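Local coordinates for protein probable acetyltransferase (Agrobacterium tumefaciens, PDB 2GE3) that probably transfers acetyl groups from bound acetyl coenzyme A to an acceptor, as a GNAT-family acetyltransferase, at residues A[12-15]-A[16-19]; A[47-50]-A[51-55]; A[78-81]-A[82-85]; A[151-155]-A[156-160]. All blocks are in the same frame, centred on the assembly; numbering follows the deposited sequence.

Interaction 1: A[12-15]-A[16-19]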
ATOM      1  N   PRO A  12      -3.279   1.607  25.656  1.00 34.65           N
ATOM      2  CA  PRO A  12      -2.469   2.295  24.624  1.00 34.31           C
ATOM      3  C   PRO A  12      -1.006   2.030  24.871  1.00 34.11           C
ATOM      4  O   PRO A  12      -0.594   1.788  25.988  1.00 35.56           O
ATOM      5  CB  PRO A  12      -2.874   3.802  24.743  1.00 34.73           C
ATOM      6  CG  PRO A  12      -4.251   3.734  25.405  1.00 34.03           C
ATOM      7  CD  PRO A  12      -4.151   2.533  26.394  1.00 33.52           C
ATOM      8  N   ILE A  13      -0.229   1.919  23.822  1.00 34.38           N
ATOM      9  CA  ILE A  13       1.177   1.652  24.004  1.00 35.14           C
ATOM     10  C   ILE A  13       1.880   2.917  24.601  1.00 36.89           C
ATOM     11  O   ILE A  13       1.540   4.097  24.266  1.00 35.56           O
ATOM     12  CB  ILE A  13       1.838   1.192  22.686  1.00 34.85           C
ATOM     13  CG1 ILE A  13       3.189   0.496  22.981  1.00 34.34           C
ATOM     14  CG2 ILE A  13       1.975   2.393  21.729  1.00 29.39           C
ATOM     15  CD1 ILE A  13       3.798  -0.391  21.762  1.00 33.33           C
ATOM     16  N   ARG A  14       2.838   2.665  25.506  1.00 37.77           N
ATOM     17  CA  ARG A  14       3.687   3.727  26.027  1.00 38.98           C
ATOM     18  C   ARG A  14       5.160   3.428  25.709  1.00 40.12           C
ATOM     19  O   ARG A  14       5.524   2.272  25.368  1.00 40.04           O
ATOM     20  CB  ARG A  14       3.448   3.853  27.519  1.00 39.09           C
ATOM     21  CG  ARG A  14       1.994   4.270  27.889  1.00 39.94           C
ATOM     22  CD  ARG A  14       1.816   4.636  29.412  1.00 41.38           C
ATOM     23  NE  ARG A  14       2.383   3.619  30.292  1.00 46.60           N
ATOM     24  CZ  ARG A  14       1.730   2.589  30.850  1.00 49.28           C
ATOM     25  NH1 ARG A  14       0.424   2.408  30.669  1.00 51.91           N
ATOM     26  NH2 ARG A  14       2.393   1.746  31.635  1.00 46.76           N
ATOM     27  N   ALA A  15       6.003   4.464  25.810  1.00 40.78           N
ATOM     28  CA  ALA A  15       7.461   4.376  25.586  1.00 41.59           C
ATOM     29  C   ALA A  15       8.147   3.150  26.235  1.00 42.11           C
ATOM     30  O   ALA A  15       9.067   2.566  25.658  1.00 42.32           O
ATOM     31  CB  ALA A  15       8.178   5.688  26.052  1.00 41.73           C
ATOM     32  N   GLU A  16       7.732   2.803  27.449  1.00 41.49           N
ATOM     33  CA  GLU A  16       8.314   1.680  28.173  1.00 40.70           C
ATOM     34  C   GLU A  16       8.077   0.271  27.502  1.00 40.46           C
ATOM     35  O   GLU A  16       8.873  -0.653  27.685  1.00 39.86           O
ATOM     36  CB  GLU A  16       7.721   1.702  29.561  1.00 40.73           C
ATOM     37  CG  GLU A  16       6.322   1.173  29.615  1.00 45.83           C
ATOM     38  CD  GLU A  16       5.660   1.493  30.930  1.00 52.19           C
ATOM     39  OE1 GLU A  16       4.949   2.522  30.976  1.00 53.17           O
ATOM     40  OE2 GLU A  16       5.889   0.731  31.917  1.00 54.99           O
ATOM     41  N   HIS A  17       6.990   0.141  26.727  1.00 38.50           N
ATOM     42  CA  HIS A  17       6.579  -1.113  26.044  1.00 38.62           C
ATOM     43  C   HIS A  17       7.437  -1.434  24.831  1.00 37.82           C
ATOM     44  O   HIS A  17       7.413  -2.556  24.367  1.00 37.24           O
ATOM     45  CB  HIS A  17       5.088  -1.024  25.583  1.00 37.84           C
ATOM     46  CG  HIS A  17       4.129  -0.789  26.713  1.00 35.39           C
ATOM     47  ND1 HIS A  17       4.187  -1.514  27.889  1.00 37.64           N
ATOM     48  CD2 HIS A  17       3.142   0.125  26.887  1.00 32.05           C
ATOM     49  CE1 HIS A  17       3.234  -1.100  28.711  1.00 35.32           C
ATOM     50  NE2 HIS A  17       2.582  -0.108  28.124  1.00 31.98           N
ATOM     51  N   VAL A  18       8.219  -0.459  24.341  1.00 37.91           N
ATOM     52  CA  VAL A  18       8.957  -0.618  23.079  1.00 39.01           C
ATOM     53  C   VAL A  18       9.798  -1.932  22.900  1.00 38.79           C
ATOM     54  O   VAL A  18       9.679  -2.643  21.873  1.00 38.05           O
ATOM     55  CB  VAL A  18       9.818   0.629  22.827  1.00 39.51           C
ATOM     56  CG1 VAL A  18      10.919   0.379  21.804  1.00 36.48           C
ATOM     57  CG2 VAL A  18       8.924   1.787  22.397  1.00 41.48           C
ATOM     58  N   GLU A  19      10.653  -2.216  23.883  1.00 37.62           N
ATOM     59  CA  GLU A  19      11.432  -3.446  23.940  1.00 38.01           C
ATOM     60  C   GLU A  19      10.635  -4.782  24.039  1.00 36.89           C
ATOM     61  O   GLU A  19      10.880  -5.685  23.257  1.00 35.69           O
ATOM     62  CB  GLU A  19      12.517  -3.358  25.022  1.00 38.65           C
ATOM     63  CG  GLU A  19      13.419  -2.106  24.978  1.00 44.54           C
ATOM     64  CD  GLU A  19      12.765  -0.733  25.454  1.00 52.25           C
ATOM     65  OE1 GLU A  19      11.587  -0.667  25.951  1.00 54.55           O
ATOM     66  OE2 GLU A  19      13.478   0.307  25.310  1.00 53.77           O
TER
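R14 meets both E16 and H17 in the turn that carries the chain from strand 9-12 into helix 18-29. R14 and E16 run side by side and form a salt bridge. The guanidinium approaches side-on and gives two nitrogens to one oxygen. R14 NE lies 2.9 Å and R14 NH2 2.8 Å from E16 OE1. That oxygen sits near the guanidinium plane. Both donors reach it from the same face of the carboxylate, and the two flat groups are turned 69° apart. E16 CG stands between its own backbone N and carbonyl carbon (chi1 77°), and the chain beyond it is extended. This brings the carboxylate alongside R14.

H17 meets one face of the same guanidinium. H17 NE2 lies 3.9 Å from the R14 guanidinium plane, over its centre. E16 CG sits over a face of the imidazole. The contact buries H17 NE2, for which the model holds no polar partner. H17 CB packs on I13 CG1 at 3.6 Å.

In the GNAT fold this is the link between the first strand and the first helix. The backbone turns through a hydrogen bond from H17 N to R14 O, 2.9 Å. V18 N to A15 O follows at 3.4 Å and is weak. V18 CG2 comes within 3.4 Å of A15 O.

I13 joins Q60 of strand 60-65 by backbone bonding and packs on V62, as H17 does. V18 packs on L43, R47 and V50 of helix 43-55, and E19 OE2 forms a salt bridge with R47 NH1.

Interaction 2: A[47-50]-A[51-55]; sequences RAFV and LDMIE
F49 and M53 stand one turn apart on helix 43-55, and the M53 side chain lies across the F49 ring. M53 is modelled as selenomethionine. Its CG lies over one face of the ring, offset toward the rim, 4.2 Å from the ring centroid of F49 and 23° off the normal. This is a CH-pi contact, but CG stands too close to F49 O in the model, so its exact place and the detail of the contact are less sure. The selenium is 4.6 Å from the same F49 centroid and lies obliquely, in a Met-aromatic contact. The terminal methyl M53 CE reaches F49 CZ at 3.3 Å. Bends at chi2 (-94°) and chi3 (-92°) fold the M53 chain back to the ring.

Two other pairs with the same spacing flank this one. The aliphatic part of R47 runs beside L51, with R47 CG 3.6 Å from L51 CD2. V50 CG1 and I54 CD1 meet more loosely at 4.0 Å.

The alpha-helical backbone sets this spacing. L51 N donates to R47 O at 2.9 Å, D52 N to A48 O at 3.0 Å and I54 N to V50 O at 3.2 Å.

Further out, F49 and M53 pack on Q60 of strand 60-65 and D74 of strand 68-77. V50 packs on F21 of helix 18-29. The R47 head forms a salt bridge with E44 through NE.

The three pairs meet through carbon and selenium. The F49 and M53 pair probably rests on dispersion and on the ring's pi cloud, while the charge of R47 is probably balanced by acids outside the stretch.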
ATOM      1  N   ARG A  47      11.472   1.663  17.997  1.00 41.59           N
ATOM      2  CA  ARG A  47      11.315   2.797  18.899  1.00 41.12           C
ATOM      3  C   ARG A  47      10.928   4.109  18.202  1.00 41.33           C
ATOM      4  O   ARG A  47      10.105   4.854  18.732  1.00 41.70           O
ATOM      5  CB  ARG A  47      12.594   3.050  19.753  1.00 41.51           C
ATOM      6  CG  ARG A  47      12.359   4.108  20.874  1.00 38.50           C
ATOM      7  CD  ARG A  47      13.525   4.382  21.798  1.00 40.23           C
ATOM      8  NE  ARG A  47      14.294   3.174  22.023  1.00 40.59           N
ATOM      9  CZ  ARG A  47      14.097   2.321  23.021  1.00 42.32           C
ATOM     10  NH1 ARG A  47      13.159   2.556  23.936  1.00 44.18           N
ATOM     11  NH2 ARG A  47      14.848   1.232  23.106  1.00 37.76           N
ATOM     12  N   ALA A  48      11.568   4.432  17.076  1.00 40.93           N
ATOM     13  CA  ALA A  48      11.214   5.622  16.303  1.00 41.63           C
ATOM     14  C   ALA A  48       9.727   5.591  15.917  1.00 42.64           C
ATOM     15  O   ALA A  48       8.996   6.586  16.069  1.00 43.80           O
ATOM     16  CB  ALA A  48      12.107   5.739  15.023  1.00 40.66           C
ATOM     17  N   PHE A  49       9.299   4.444  15.391  1.00 42.48           N
ATOM     18  CA  PHE A  49       7.965   4.258  14.892  1.00 42.32           C
ATOM     19  C   PHE A  49       6.953   4.327  16.081  1.00 41.96           C
ATOM     20  O   PHE A  49       5.934   4.980  15.982  1.00 41.76           O
ATOM     21  CB  PHE A  49       7.927   2.934  14.112  1.00 42.85           C
ATOM     22  CG  PHE A  49       6.577   2.259  14.090  1.00 43.69           C
ATOM     23  CD1 PHE A  49       6.306   1.190  14.918  1.00 45.63           C
ATOM     24  CD2 PHE A  49       5.580   2.684  13.211  1.00 47.59           C
ATOM     25  CE1 PHE A  49       5.052   0.543  14.900  1.00 47.44           C
ATOM     26  CE2 PHE A  49       4.315   2.051  13.162  1.00 44.22           C
ATOM     27  CZ  PHE A  49       4.052   0.986  14.021  1.00 46.79           C
ATOM     28  N   VAL A  50       7.264   3.707  17.215  1.00 41.39           N
ATOM     29  CA  VAL A  50       6.380   3.817  18.380  1.00 41.21           C
ATOM     30  C   VAL A  50       6.317   5.207  19.006  1.00 41.09           C
ATOM     31  O   VAL A  50       5.245   5.656  19.347  1.00 40.85           O
ATOM     32  CB  VAL A  50       6.649   2.753  19.449  1.00 41.46           C
ATOM     33  CG1 VAL A  50       5.801   3.022  20.666  1.00 40.24           C
ATOM     34  CG2 VAL A  50       6.351   1.391  18.864  1.00 38.73           C
ATOM     35  N   LEU A  51       7.460   5.889  19.131  1.00 42.27           N
ATOM     36  CA  LEU A  51       7.484   7.309  19.570  1.00 41.64           C
ATOM     37  C   LEU A  51       6.629   8.198  18.680  1.00 40.54           C
ATOM     38  O   LEU A  51       5.851   8.954  19.188  1.00 39.82           O
ATOM     39  CB  LEU A  51       8.922   7.849  19.748  1.00 42.02           C
ATOM     40  CG  LEU A  51       9.580   7.705  21.167  1.00 43.54           C
ATOM     41  CD1 LEU A  51       8.955   6.668  22.161  1.00 40.93           C
ATOM     42  CD2 LEU A  51      11.097   7.521  21.036  1.00 40.52           C
ATOM     43  N   ASP A  52       6.754   8.054  17.368  1.00 41.31           N
ATOM     44  CA  ASP A  52       5.971   8.803  16.362  1.00 43.19           C
ATOM     45  C   ASP A  52       4.440   8.576  16.439  1.00 43.80           C
ATOM     46  O   ASP A  52       3.631   9.513  16.351  1.00 43.77           O
ATOM     47  CB  ASP A  52       6.463   8.359  14.974  1.00 44.27           C
ATOM     48  CG  ASP A  52       5.964   9.244  13.831  1.00 49.29           C
ATOM     49  OD1 ASP A  52       6.047  10.498  13.911  1.00 55.47           O
ATOM     50  OD2 ASP A  52       5.527   8.679  12.804  1.00 54.84           O
HETATM   51  N   MSE A  53       4.041   7.316  16.555  1.00 43.55           N
HETATM   52  CA  MSE A  53       2.649   6.975  16.724  1.00 44.90           C
HETATM   53  C   MSE A  53       2.011   7.639  17.961  1.00 43.78           C
HETATM   54  O   MSE A  53       0.938   8.228  17.863  1.00 42.93           O
HETATM   55  CB  MSE A  53       2.543   5.470  16.833  1.00 46.02           C
HETATM   56  CG  MSE A  53       3.111   4.809  15.586  1.00 54.60           C
HETATM   57 SE   MSE A  53       1.668   4.457  14.297  1.00 70.98          SE
HETATM   58  CE  MSE A  53       1.290   2.552  14.965  1.00 63.53           C
ATOM     59  N   ILE A  54       2.671   7.519  19.116  1.00 42.46           N
ATOM     60  CA  ILE A  54       2.217   8.139  20.331  1.00 42.54           C
ATOM     61  C   ILE A  54       2.095   9.669  20.118  1.00 44.52           C
ATOM     62  O   ILE A  54       1.101  10.275  20.479  1.00 45.34           O
ATOM     63  CB  ILE A  54       3.181   7.817  21.494  1.00 42.88           C
ATOM     64  CG1 ILE A  54       3.107   6.321  21.821  1.00 41.03           C
ATOM     65  CG2 ILE A  54       2.913   8.700  22.722  1.00 37.80           C
ATOM     66  CD1 ILE A  54       4.111   5.876  22.892  1.00 41.42           C
ATOM     67  N   GLU A  55       3.089  10.264  19.482  1.00 45.83           N
ATOM     68  CA  GLU A  55       3.192  11.709  19.414  1.00 47.76           C
ATOM     69  C   GLU A  55       2.091  12.287  18.525  1.00 47.56           C
ATOM     70  O   GLU A  55       1.451  13.299  18.874  1.00 47.07           O
ATOM     71  CB  GLU A  55       4.618  12.129  19.003  1.00 47.84           C
ATOM     72  CG  GLU A  55       5.663  12.398  20.197  1.00 52.30           C
ATOM     73  CD  GLU A  55       5.602  11.493  21.516  1.00 56.61           C
ATOM     74  OE1 GLU A  55       5.059  12.051  22.526  1.00 55.38           O
ATOM     75  OE2 GLU A  55       6.133  10.303  21.582  1.00 51.88           O
TER

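Interaction 3: A[78-81]-A[82-85]; sequences QDRA and TRAH
Q78 lies against one face of the R83 guanidinium. Q78 CG sits 3.6 Å above the guanidinium plane, offset toward the rim, and Q78 CD is 3.4 Å from R83 NH2. The two side chains point the same way, and the amide and guanidinium planes are 32° apart. The two groups are in van der Waals contact. At the edge of the H85 ring, in its plane, lies T82 O.

The R83 chain bends at chi2 (-93°) and chi3, which lays its head beside Q78. R83 NH2 then forms a salt bridge with E123, and NH1 bonds to A151 O of the second subunit. Lower down, R83 CG packs on R80 CG at 3.7 Å. The charged ends of these two arginines stay well apart.

The backbone makes a type I beta turn over R80 to R83. R83 N donates to R80 O at 3.0 Å. One water joins the two halves of the loop. It donates to A81 O at 2.9 Å and bonds to H85 ND1 at 2.9 Å.

T82 OG1 bonds to S36 O of the second subunit. The loop connects antiparallel strands 68-77 and 86-93. Q78 pairs by backbone with C86 at its base, and H85 with H120 and R121 at the start of strand 121-127.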
ATOM      1  N   GLN A  78      -2.637   6.745   6.587  1.00 44.75           N
ATOM      2  CA  GLN A  78      -2.086   7.007   5.240  1.00 46.10           C
ATOM      3  C   GLN A  78      -1.538   8.446   5.205  1.00 47.03           C
ATOM      4  O   GLN A  78      -2.060   9.350   5.849  1.00 46.18           O
ATOM      5  CB  GLN A  78      -3.126   6.821   4.121  1.00 45.06           C
ATOM      6  CG  GLN A  78      -3.491   5.375   3.752  1.00 47.57           C
ATOM      7  CD  GLN A  78      -2.370   4.571   3.015  1.00 53.43           C
ATOM      8  OE1 GLN A  78      -2.020   3.467   3.453  1.00 52.92           O
ATOM      9  NE2 GLN A  78      -1.799   5.128   1.901  1.00 56.05           N
ATOM     10  N   ASP A  79      -0.455   8.633   4.461  1.00 49.60           N
ATOM     11  CA  ASP A  79       0.225   9.923   4.444  1.00 51.78           C
ATOM     12  C   ASP A  79      -0.391  10.892   3.494  1.00 50.38           C
ATOM     13  O   ASP A  79      -0.676  12.031   3.878  1.00 49.77           O
ATOM     14  CB  ASP A  79       1.716   9.780   4.138  1.00 54.17           C
ATOM     15  CG  ASP A  79       2.573  10.008   5.389  1.00 60.74           C
ATOM     16  OD1 ASP A  79       2.505   9.159   6.344  1.00 64.74           O
ATOM     17  OD2 ASP A  79       3.289  11.060   5.414  1.00 68.55           O
ATOM     18  N   ARG A  80      -0.625  10.453   2.262  1.00 48.99           N
ATOM     19  CA  ARG A  80      -1.098  11.433   1.310  1.00 48.39           C
ATOM     20  C   ARG A  80      -2.450  12.067   1.677  1.00 46.16           C
ATOM     21  O   ARG A  80      -3.307  11.454   2.300  1.00 44.80           O
ATOM     22  CB  ARG A  80      -0.987  10.977  -0.145  1.00 49.73           C
ATOM     23  CG  ARG A  80      -1.469   9.602  -0.439  1.00 53.92           C
ATOM     24  CD  ARG A  80      -1.411   9.374  -1.930  1.00 62.32           C
ATOM     25  NE  ARG A  80      -0.212   9.968  -2.536  1.00 68.43           N
ATOM     26  CZ  ARG A  80       0.875   9.279  -2.926  1.00 71.54           C
ATOM     27  NH1 ARG A  80       0.932   7.957  -2.802  1.00 71.45           N
ATOM     28  NH2 ARG A  80       1.917   9.912  -3.465  1.00 72.89           N
ATOM     29  N   ALA A  81      -2.601  13.333   1.295  1.00 43.32           N
ATOM     30  CA  ALA A  81      -3.755  14.095   1.678  1.00 41.31           C
ATOM     31  C   ALA A  81      -5.064  13.467   1.174  1.00 40.20           C
ATOM     32  O   ALA A  81      -6.062  13.558   1.893  1.00 40.64           O
ATOM     33  CB  ALA A  81      -3.635  15.521   1.172  1.00 41.04           C
ATOM     34  N   THR A  82      -5.076  12.859  -0.026  1.00 36.84           N
ATOM     35  CA  THR A  82      -6.272  12.225  -0.518  1.00 36.86           C
ATOM     36  C   THR A  82      -6.641  10.883   0.168  1.00 36.94           C
ATOM     37  O   THR A  82      -7.728  10.367  -0.109  1.00 35.85           O
ATOM     38  CB  THR A  82      -6.238  11.900  -2.020  1.00 37.52           C
ATOM     39  OG1 THR A  82      -5.287  10.869  -2.259  1.00 38.01           O
ATOM     40  CG2 THR A  82      -5.945  13.139  -2.865  1.00 40.40           C
ATOM     41  N   ARG A  83      -5.769  10.340   1.029  1.00 34.91           N
ATOM     42  CA  ARG A  83      -5.930   9.003   1.580  1.00 34.68           C
ATOM     43  C   ARG A  83      -5.861   9.129   3.093  1.00 34.97           C
ATOM     44  O   ARG A  83      -5.994   8.145   3.789  1.00 35.76           O
ATOM     45  CB  ARG A  83      -4.796   8.073   1.100  1.00 34.57           C
ATOM     46  CG  ARG A  83      -4.719   7.851  -0.402  1.00 38.09           C
ATOM     47  CD  ARG A  83      -5.518   6.580  -0.910  1.00 41.84           C
ATOM     48  NE  ARG A  83      -4.932   5.365  -0.317  1.00 45.32           N
ATOM     49  CZ  ARG A  83      -5.559   4.460   0.465  1.00 45.06           C
ATOM     50  NH1 ARG A  83      -6.881   4.541   0.752  1.00 35.89           N
ATOM     51  NH2 ARG A  83      -4.821   3.459   0.986  1.00 41.44           N
ATOM     52  N   ALA A  84      -5.649  10.341   3.613  1.00 34.25           N
ATOM     53  CA  ALA A  84      -5.536  10.564   5.091  1.00 34.42           C
ATOM     54  C   ALA A  84      -6.710  10.234   5.983  1.00 33.36           C
ATOM     55  O   ALA A  84      -6.473  10.156   7.168  1.00 35.69           O
ATOM     56  CB  ALA A  84      -5.038  12.019   5.438  1.00 34.53           C
ATOM     57  N   HIS A  85      -7.944  10.045   5.456  1.00 32.51           N
ATOM     58  CA  HIS A  85      -9.081   9.493   6.188  1.00 32.02           C
ATOM     59  C   HIS A  85      -8.974   7.922   6.317  1.00 33.19           C
ATOM     60  O   HIS A  85      -9.822   7.307   6.950  1.00 33.10           O
ATOM     61  CB  HIS A  85     -10.390   9.816   5.429  1.00 32.29           C
ATOM     62  CG  HIS A  85     -10.419   9.226   4.035  1.00 33.63           C
ATOM     63  ND1 HIS A  85      -9.471   9.554   3.090  1.00 30.89           N
ATOM     64  CD2 HIS A  85     -11.187   8.253   3.471  1.00 33.08           C
ATOM     65  CE1 HIS A  85      -9.700   8.882   1.968  1.00 30.46           C
ATOM     66  NE2 HIS A  85     -10.714   8.058   2.181  1.00 34.77           N
TER
HETATM   67  O   HOH W   1      -8.450  12.279   3.026  1.00 36.06           O

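Interaction 4: A[151-155]-A[156-160]; sequences AVSID and GHYID
V152 and I159 face each other across the hairpin of strands 143-153 and 158-167. Two backbone bonds join them: V152 N to I159 O at 3.0 Å, and I159 N to V152 O at 2.8 Å. A151 and V152 both lie opposite I159, a classic beta bulge. Toward the turn, I154 N donates to H157 O at 3.1 Å. G156, with positive phi (75°), sits in the turn.

Two CA-H...O contacts accompany these bonds. Y158 CA lies 3.3 Å from V152 O, and S153 CA 3.2 Å from H157 O.

The apolar contact is V152 CB to I159 CB at 3.8 Å. On the other face of the sheet, S153 CB and Y158 CD2 are in van der Waals touch at 4.0 Å.

Of the flat groups, the H157 ring has D155 O over one face, offset toward the rim. The Y158 ring turns an edge to V152 O.

The ionic partner of D155 OD1 is R32, in a salt bridge.

Y158 stacks on H120 of the second subunit and also meets its H85. S153 bonds to that subunit by backbone. V152 and I159 pack on H127 of strand 121-127. That strand neighbours strand 158-167 in the sheet, while strand 143-153 is outermost within this chain.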
ATOM      1  N   ALA A 151       0.066 -12.620  -4.472  1.00 23.84           N
ATOM      2  CA  ALA A 151       0.541 -11.304  -4.014  1.00 24.82           C
ATOM      3  C   ALA A 151       1.672 -11.453  -2.972  1.00 25.31           C
ATOM      4  O   ALA A 151       2.398 -10.511  -2.748  1.00 25.05           O
ATOM      5  CB  ALA A 151      -0.594 -10.459  -3.456  1.00 23.14           C
ATOM      6  N   VAL A 152       1.842 -12.661  -2.424  1.00 25.80           N
ATOM      7  CA  VAL A 152       2.745 -12.947  -1.268  1.00 24.71           C
ATOM      8  C   VAL A 152       3.634 -14.099  -1.737  1.00 24.48           C
ATOM      9  O   VAL A 152       3.184 -14.998  -2.432  1.00 24.73           O
ATOM     10  CB  VAL A 152       1.923 -13.270   0.052  1.00 25.42           C
ATOM     11  CG1 VAL A 152       2.819 -13.793   1.222  1.00 26.38           C
ATOM     12  CG2 VAL A 152       1.212 -12.057   0.573  1.00 20.55           C
ATOM     13  N   SER A 153       4.909 -14.051  -1.454  1.00 24.17           N
ATOM     14  CA  SER A 153       5.777 -15.214  -1.761  1.00 27.44           C
ATOM     15  C   SER A 153       6.561 -15.415  -0.469  1.00 28.79           C
ATOM     16  O   SER A 153       7.061 -14.430   0.097  1.00 28.24           O
ATOM     17  CB  SER A 153       6.736 -14.857  -2.889  1.00 26.77           C
ATOM     18  OG  SER A 153       7.563 -15.921  -3.255  1.00 30.48           O
ATOM     19  N   ILE A 154       6.592 -16.608   0.084  1.00 30.55           N
ATOM     20  CA  ILE A 154       7.299 -16.718   1.355  1.00 34.55           C
ATOM     21  C   ILE A 154       8.650 -17.498   1.338  1.00 37.79           C
ATOM     22  O   ILE A 154       9.654 -17.107   1.994  1.00 41.50           O
ATOM     23  CB  ILE A 154       6.398 -17.101   2.536  1.00 33.13           C
ATOM     24  CG1 ILE A 154       5.597 -15.889   2.946  1.00 33.56           C
ATOM     25  CG2 ILE A 154       7.275 -17.545   3.741  1.00 34.86           C
ATOM     26  CD1 ILE A 154       4.474 -16.138   3.993  1.00 34.19           C
ATOM     27  N   ASP A 155       8.700 -18.606   0.636  1.00 38.63           N
ATOM     28  CA  ASP A 155       9.980 -19.158   0.320  1.00 39.43           C
ATOM     29  C   ASP A 155       9.749 -20.015  -0.909  1.00 39.18           C
ATOM     30  O   ASP A 155       9.572 -21.227  -0.844  1.00 38.91           O
ATOM     31  CB  ASP A 155      10.640 -19.872   1.524  1.00 41.61           C
ATOM     32  CG  ASP A 155       9.743 -20.889   2.191  1.00 42.76           C
ATOM     33  OD1 ASP A 155       9.616 -20.840   3.463  1.00 41.06           O
ATOM     34  OD2 ASP A 155       9.214 -21.732   1.417  1.00 44.40           O
ATOM     35  N   GLY A 156       9.642 -19.303  -2.025  1.00 38.75           N
ATOM     36  CA  GLY A 156       9.440 -19.875  -3.344  1.00 37.06           C
ATOM     37  C   GLY A 156       8.031 -20.350  -3.530  1.00 36.33           C
ATOM     38  O   GLY A 156       7.733 -20.943  -4.572  1.00 37.62           O
ATOM     39  N   HIS A 157       7.163 -20.104  -2.538  1.00 34.42           N
ATOM     40  CA  HIS A 157       5.727 -20.395  -2.704  1.00 33.80           C
ATOM     41  C   HIS A 157       4.853 -19.107  -2.777  1.00 30.90           C
ATOM     42  O   HIS A 157       4.988 -18.264  -1.932  1.00 28.93           O
ATOM     43  CB  HIS A 157       5.214 -21.333  -1.608  1.00 33.26           C
ATOM     44  CG  HIS A 157       5.890 -22.666  -1.596  1.00 38.29           C
ATOM     45  ND1 HIS A 157       6.201 -23.354  -2.757  1.00 41.17           N
ATOM     46  CD2 HIS A 157       6.329 -23.438  -0.566  1.00 40.22           C
ATOM     47  CE1 HIS A 157       6.800 -24.494  -2.447  1.00 43.10           C
ATOM     48  NE2 HIS A 157       6.885 -24.571  -1.124  1.00 45.63           N
ATOM     49  N   TYR A 158       4.007 -19.003  -3.802  1.00 30.14           N
ATOM     50  CA  TYR A 158       2.995 -17.927  -3.928  1.00 30.13           C
ATOM     51  C   TYR A 158       1.732 -18.156  -3.120  1.00 29.25           C
ATOM     52  O   TYR A 158       1.112 -19.204  -3.231  1.00 29.33           O
ATOM     53  CB  TYR A 158       2.579 -17.719  -5.394  1.00 30.19           C
ATOM     54  CG  TYR A 158       3.697 -17.238  -6.280  1.00 31.07           C
ATOM     55  CD1 TYR A 158       4.044 -17.935  -7.426  1.00 32.60           C
ATOM     56  CD2 TYR A 158       4.443 -16.099  -5.949  1.00 29.34           C
ATOM     57  CE1 TYR A 158       5.131 -17.532  -8.211  1.00 31.97           C
ATOM     58  CE2 TYR A 158       5.507 -15.662  -6.773  1.00 27.83           C
ATOM     59  CZ  TYR A 158       5.845 -16.371  -7.875  1.00 30.55           C
ATOM     60  OH  TYR A 158       6.933 -15.957  -8.641  1.00 32.56           O
ATOM     61  N   ILE A 159       1.332 -17.125  -2.382  1.00 29.52           N
ATOM     62  CA  ILE A 159       0.099 -17.063  -1.560  1.00 29.14           C
ATOM     63  C   ILE A 159      -0.789 -15.913  -2.085  1.00 27.44           C
ATOM     64  O   ILE A 159      -0.317 -14.811  -2.359  1.00 25.30           O
ATOM     65  CB  ILE A 159       0.418 -16.754  -0.010  1.00 29.23           C
ATOM     66  CG1 ILE A 159       1.619 -17.538   0.512  1.00 34.79           C
ATOM     67  CG2 ILE A 159      -0.750 -17.021   0.912  1.00 30.84           C
ATOM     68  CD1 ILE A 159       1.553 -18.942   0.168  1.00 36.88           C
ATOM     69  N   ASP A 160      -2.073 -16.182  -2.214  1.00 26.41           N
ATOM     70  CA  ASP A 160      -3.058 -15.119  -2.360  1.00 26.04           C
ATOM     71  C   ASP A 160      -3.244 -14.296  -1.104  1.00 25.97           C
ATOM     72  O   ASP A 160      -3.096 -14.741   0.052  1.00 24.13           O
ATOM     73  CB  ASP A 160      -4.387 -15.747  -2.776  1.00 27.17           C
ATOM     74  CG  ASP A 160      -4.319 -16.367  -4.194  1.00 27.06           C
ATOM     75  OD1 ASP A 160      -3.228 -16.470  -4.768  1.00 27.23           O
ATOM     76  OD2 ASP A 160      -5.354 -16.758  -4.745  1.00 32.50           O
TER

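The four contacts follow one another along the chain without overlap. Interactions 1 and 2 are neighbours, with centres 9 Å apart. They join the start of helix 18-29 to helix 43-55, and both pack on strand 60-65. Interaction 3 is the loop between strands 68-77 and 86-93, its centre about 19 Å from that of interaction 2. Interaction 4 is the tip of the last hairpin, about 32 Å between centres from interaction 1 and on the opposite side of the chain's centre. Interactions 3 and 4 lie 29 Å apart, centre to centre, within one chain, yet residues of one meet residues of the other across the dimer interface.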